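Local coordinates for hydrogenase expression/formation protein HypE (PDB 2Z1U), which binds ATP and magnesium and probably takes part in the maturation of hydrogenases, at residues V240-R251 and E297-V308. Numbering follows the deposited sequence.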
loop_
_atom_site.group_PDB
_atom_site.type_symbol
_atom_site.label_atom_id
_atom_site.label_comp_id
_atom_site.label_asym_id
_atom_site.label_seq_id
_atom_site.Cartn_x
_atom_site.Cartn_y
_atom_site.Cartn_z
ATOM N N VAL A 240 -28.504 -5.385 17.282
ATOM C CA VAL A 240 -29.210 -4.368 16.530
ATOM C C VAL A 240 -28.852 -2.994 17.072
ATOM O O VAL A 240 -28.788 -2.790 18.289
ATOM C CB VAL A 240 -30.760 -4.678 16.373
ATOM C CG1 VAL A 240 -31.243 -5.770 17.337
ATOM C CG2 VAL A 240 -31.618 -3.433 16.425
ATOM N N CYS A 241 -28.526 -2.078 16.162
ATOM C CA CYS A 241 -28.216 -0.711 16.548
ATOM C C CYS A 241 -29.478 0.123 16.459
ATOM O O CYS A 241 -30.191 0.077 15.450
ATOM C CB CYS A 241 -27.096 -0.135 15.671
ATOM S SG CYS A 241 -25.492 -0.931 15.922
ATOM N N HIS A 242 -29.789 0.828 17.545
ATOM C CA HIS A 242 -30.920 1.748 17.580
ATOM C C HIS A 242 -30.400 3.182 17.641
ATOM O O HIS A 242 -29.632 3.528 18.523
ATOM C CB HIS A 242 -31.846 1.443 18.767
ATOM C CG HIS A 242 -32.707 0.233 18.559
ATOM N ND1 HIS A 242 -34.018 0.313 18.137
ATOM C CD2 HIS A 242 -32.433 -1.089 18.683
ATOM C CE1 HIS A 242 -34.520 -0.905 18.025
ATOM N NE2 HIS A 242 -33.579 -1.774 18.347
ATOM N N VAL A 243 -30.830 4.003 16.696
ATOM C CA VAL A 243 -30.304 5.347 16.524
ATOM C C VAL A 243 -31.448 6.367 16.527
ATOM O O VAL A 243 -32.554 6.057 16.090
ATOM C CB VAL A 243 -29.440 5.410 15.235
ATOM C CG1 VAL A 243 -29.507 6.784 14.568
ATOM C CG2 VAL A 243 -27.979 5.070 15.591
ATOM N N LEU A 244 -31.195 7.564 17.061
ATOM C CA LEU A 244 -32.224 8.613 17.123
ATOM C C LEU A 244 -31.928 9.689 16.076
ATOM O O LEU A 244 -30.891 10.379 16.166
ATOM C CB LEU A 244 -32.274 9.233 18.529
ATOM C CG LEU A 244 -33.416 10.215 18.844
ATOM C CD1 LEU A 244 -34.815 9.575 18.698
ATOM C CD2 LEU A 244 -33.236 10.811 20.238
ATOM N N GLU A 245 -32.829 9.847 15.099
ATOM C CA GLU A 245 -32.563 10.756 13.959
ATOM C C GLU A 245 -32.148 12.173 14.389
ATOM O O GLU A 245 -31.198 12.740 13.840
ATOM C CB GLU A 245 -33.753 10.846 12.988
ATOM C CG GLU A 245 -33.418 11.621 11.693
ATOM C CD GLU A 245 -34.517 11.538 10.641
ATOM O OE1 GLU A 245 -35.688 11.479 11.010
ATOM O OE2 GLU A 245 -34.219 11.548 9.436
ATOM N N THR A 246 -32.879 12.722 15.350
ATOM C CA THR A 246 -32.671 14.091 15.806
ATOM C C THR A 246 -31.316 14.271 16.494
ATOM O O THR A 246 -30.837 15.388 16.570
ATOM C CB THR A 246 -33.781 14.606 16.751
ATOM O OG1 THR A 246 -33.947 13.713 17.864
ATOM C CG2 THR A 246 -35.108 14.793 16.008
ATOM N N ALA A 247 -30.740 13.173 16.988
ATOM C CA ALA A 247 -29.459 13.191 17.706
ATOM C C ALA A 247 -28.245 13.086 16.786
ATOM O O ALA A 247 -27.116 13.398 17.209
ATOM C CB ALA A 247 -29.423 12.093 18.787
ATOM N N VAL A 248 -28.456 12.648 15.540
ATOM C CA VAL A 248 -27.363 12.586 14.549
ATOM C C VAL A 248 -27.129 14.003 14.030
ATOM O O VAL A 248 -28.031 14.599 13.456
ATOM C CB VAL A 248 -27.648 11.611 13.372
ATOM C CG1 VAL A 248 -26.426 11.481 12.449
ATOM C CG2 VAL A 248 -28.055 10.248 13.901
ATOM N N PRO A 249 -25.917 14.571 14.284
ATOM C CA PRO A 249 -25.649 15.945 13.877
ATOM C C PRO A 249 -25.372 16.061 12.377
ATOM O O PRO A 249 -24.579 15.317 11.825
ATOM C CB PRO A 249 -24.390 16.331 14.706
ATOM C CG PRO A 249 -23.683 15.044 14.927
ATOM C CD PRO A 249 -24.757 13.941 14.936
ATOM N N VAL A 250 -26.072 16.974 11.725
ATOM C CA VAL A 250 -25.880 17.253 10.302
ATOM C C VAL A 250 -26.093 18.751 10.221
ATOM O O VAL A 250 -27.139 19.249 10.654
ATOM C CB VAL A 250 -26.930 16.507 9.376
ATOM C CG1 VAL A 250 -26.675 16.819 7.898
ATOM C CG2 VAL A 250 -26.891 14.990 9.566
ATOM N N ARG A 251 -25.087 19.469 9.727
ATOM C CA ARG A 251 -25.129 20.937 9.632
ATOM C C ARG A 251 -26.280 21.344 8.730
ATOM O O ARG A 251 -26.531 20.681 7.726
ATOM C CB ARG A 251 -23.816 21.467 9.042
ATOM C CG ARG A 251 -22.614 21.291 9.931
ATOM C CD ARG A 251 -21.314 21.607 9.189
ATOM N NE ARG A 251 -20.465 22.423 10.047
ATOM C CZ ARG A 251 -19.520 21.954 10.856
ATOM N NH1 ARG A 251 -19.246 20.651 10.910
ATOM N NH2 ARG A 251 -18.831 22.810 11.601
ATOM N N GLU A 297 -17.196 19.865 18.248
ATOM C CA GLU A 297 -18.330 20.721 18.572
ATOM C C GLU A 297 -19.630 19.924 18.586
ATOM O O GLU A 297 -20.574 20.286 19.253
ATOM C CB GLU A 297 -18.435 21.867 17.564
ATOM C CG GLU A 297 -18.388 21.420 16.112
ATOM C CD GLU A 297 -16.972 21.313 15.581
ATOM O OE1 GLU A 297 -16.799 21.313 14.343
ATOM O OE2 GLU A 297 -16.034 21.227 16.400
ATOM N N HIS A 298 -19.681 18.923 17.718
ATOM C CA HIS A 298 -20.937 18.237 17.447
ATOM C C HIS A 298 -20.944 16.785 17.893
ATOM O O HIS A 298 -21.863 16.036 17.524
ATOM C CB HIS A 298 -21.273 18.329 15.956
ATOM C CG HIS A 298 -21.475 19.728 15.476
ATOM N ND1 HIS A 298 -20.912 20.203 14.312
ATOM C CD2 HIS A 298 -22.174 20.758 16.005
ATOM C CE1 HIS A 298 -21.257 21.467 14.144
ATOM N NE2 HIS A 298 -22.019 21.828 15.158
ATOM N N ALA A 299 -19.924 16.377 18.656
ATOM C CA ALA A 299 -19.926 15.027 19.247
ATOM C C ALA A 299 -21.231 14.805 20.004
ATOM O O ALA A 299 -21.715 15.712 20.669
ATOM C CB ALA A 299 -18.732 14.823 20.171
ATOM N N ALA A 300 -21.809 13.608 19.871
ATOM C CA ALA A 300 -23.109 13.307 20.487
ATOM C C ALA A 300 -23.354 11.826 20.725
ATOM O O ALA A 300 -22.835 10.974 20.016
ATOM C CB ALA A 300 -24.251 13.892 19.651
ATOM N N ARG A 301 -24.145 11.533 21.748
ATOM C CA ARG A 301 -24.726 10.217 21.894
ATOM C C ARG A 301 -25.819 10.117 20.805
ATOM O O ARG A 301 -26.708 10.970 20.734
ATOM C CB ARG A 301 -25.321 10.062 23.291
ATOM C CG ARG A 301 -25.900 8.687 23.591
ATOM C CD ARG A 301 -26.791 8.768 24.805
ATOM N NE ARG A 301 -26.065 9.111 26.030
ATOM C CZ ARG A 301 -25.570 8.221 26.886
ATOM N NH1 ARG A 301 -24.930 8.634 27.975
ATOM N NH2 ARG A 301 -25.722 6.915 26.651
ATOM N N ILE A 302 -25.717 9.127 19.920
ATOM C CA ILE A 302 -26.748 8.986 18.858
ATOM C C ILE A 302 -27.678 7.781 19.000
ATOM O O ILE A 302 -28.663 7.647 18.252
ATOM C CB ILE A 302 -26.141 8.986 17.427
ATOM C CG1 ILE A 302 -25.297 7.719 17.182
ATOM C CG2 ILE A 302 -25.363 10.274 17.172
ATOM C CD1 ILE A 302 -24.852 7.534 15.737
ATOM N N GLY A 303 -27.388 6.906 19.955
ATOM C CA GLY A 303 -28.188 5.692 20.094
ATOM C C GLY A 303 -27.581 4.667 21.029
ATOM O O GLY A 303 -26.739 4.993 21.872
ATOM N N SER A 304 -28.027 3.425 20.883
ATOM C CA SER A 304 -27.596 2.343 21.761
ATOM C C SER A 304 -27.597 0.987 21.047
ATOM O O SER A 304 -28.236 0.818 19.997
ATOM C CB SER A 304 -28.456 2.298 23.034
ATOM O OG SER A 304 -29.814 1.955 22.755
ATOM N N VAL A 305 -26.868 0.030 21.618
ATOM C CA VAL A 305 -26.886 -1.348 21.129
ATOM C C VAL A 305 -27.867 -2.174 21.980
ATOM O O VAL A 305 -27.911 -2.033 23.209
ATOM C CB VAL A 305 -25.475 -1.971 21.138
ATOM C CG1 VAL A 305 -25.505 -3.409 20.624
ATOM C CG2 VAL A 305 -24.501 -1.108 20.305
ATOM N N LYS A 306 -28.656 -3.012 21.309
ATOM C CA LYS A 306 -29.676 -3.844 21.955
ATOM C C LYS A 306 -29.616 -5.274 21.430
ATOM O O LYS A 306 -29.200 -5.514 20.292
ATOM C CB LYS A 306 -31.077 -3.253 21.737
ATOM C CG LYS A 306 -31.342 -1.977 22.541
ATOM C CD LYS A 306 -32.739 -1.412 22.303
ATOM C CE LYS A 306 -33.112 -0.373 23.361
ATOM N NZ LYS A 306 -32.179 0.782 23.436
ATOM N N SER A 307 -30.014 -6.221 22.273
ATOM C CA SER A 307 -30.096 -7.627 21.877
ATOM C C SER A 307 -31.290 -7.847 20.937
ATOM O O SER A 307 -32.238 -7.053 20.934
ATOM C CB SER A 307 -30.192 -8.528 23.115
ATOM O OG SER A 307 -31.323 -8.190 23.904
ATOM N N VAL A 308 -31.224 -8.908 20.131
ATOM C CA VAL A 308 -32.296 -9.255 19.186
ATOM C C VAL A 308 -33.614 -9.472 19.909
ATOM O O VAL A 308 -33.674 -10.239 20.867
ATOM C CB VAL A 308 -31.954 -10.531 18.378
ATOM C CG1 VAL A 308 -33.157 -10.989 17.539
ATOM C CG2 VAL A 308 -30.748 -10.290 17.504
#
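Lys306 and His242 cross at about a right angle on one face of an antiparallel strand pair, and the lysine CD rests 3.6 Å from CD2 of the imidazole, approaching the ring obliquely. The lysine chain, extended up to CE, then bends at its last torsion (chi4 58°), which brings NZ within 2.7 Å of Ser304 OG in a hydrogen bond along its own strand. Paired backbone hydrogen bonds link Val240 with Lys306 and His242 with Ser304, and Leu244 N extends the ladder to Ile302 O at 2.8 Å. Strands 240-244 and 300-306 are neighbours in a mixed sheet, within the AIR synthase-related C-terminal family region; Ile302 and Gly303 form a classic beta bulge facing Ile168 of strand 167-170, which flanks strand 300-306 on its other side. At the bulge Ile302 divides its branches: CD1 lies alongside Val243 CG2 at 4.0 Å, whereas CG2 reaches Val248 CA and Ala247 O. Leu226 of helix 225-237 packs on Ile302 and Val248. After strand 240-244 and ahead of strand 300-306, Pro249 CG lies 3.3 Å from His298 O. The His298 ring turns its edge, at CE1, to one face of the Arg251 guanidinium, guanidinium and ring planes 78° apart, while Arg251 NH2 makes a long salt bridge of 3.7 Å to Glu297 OE1.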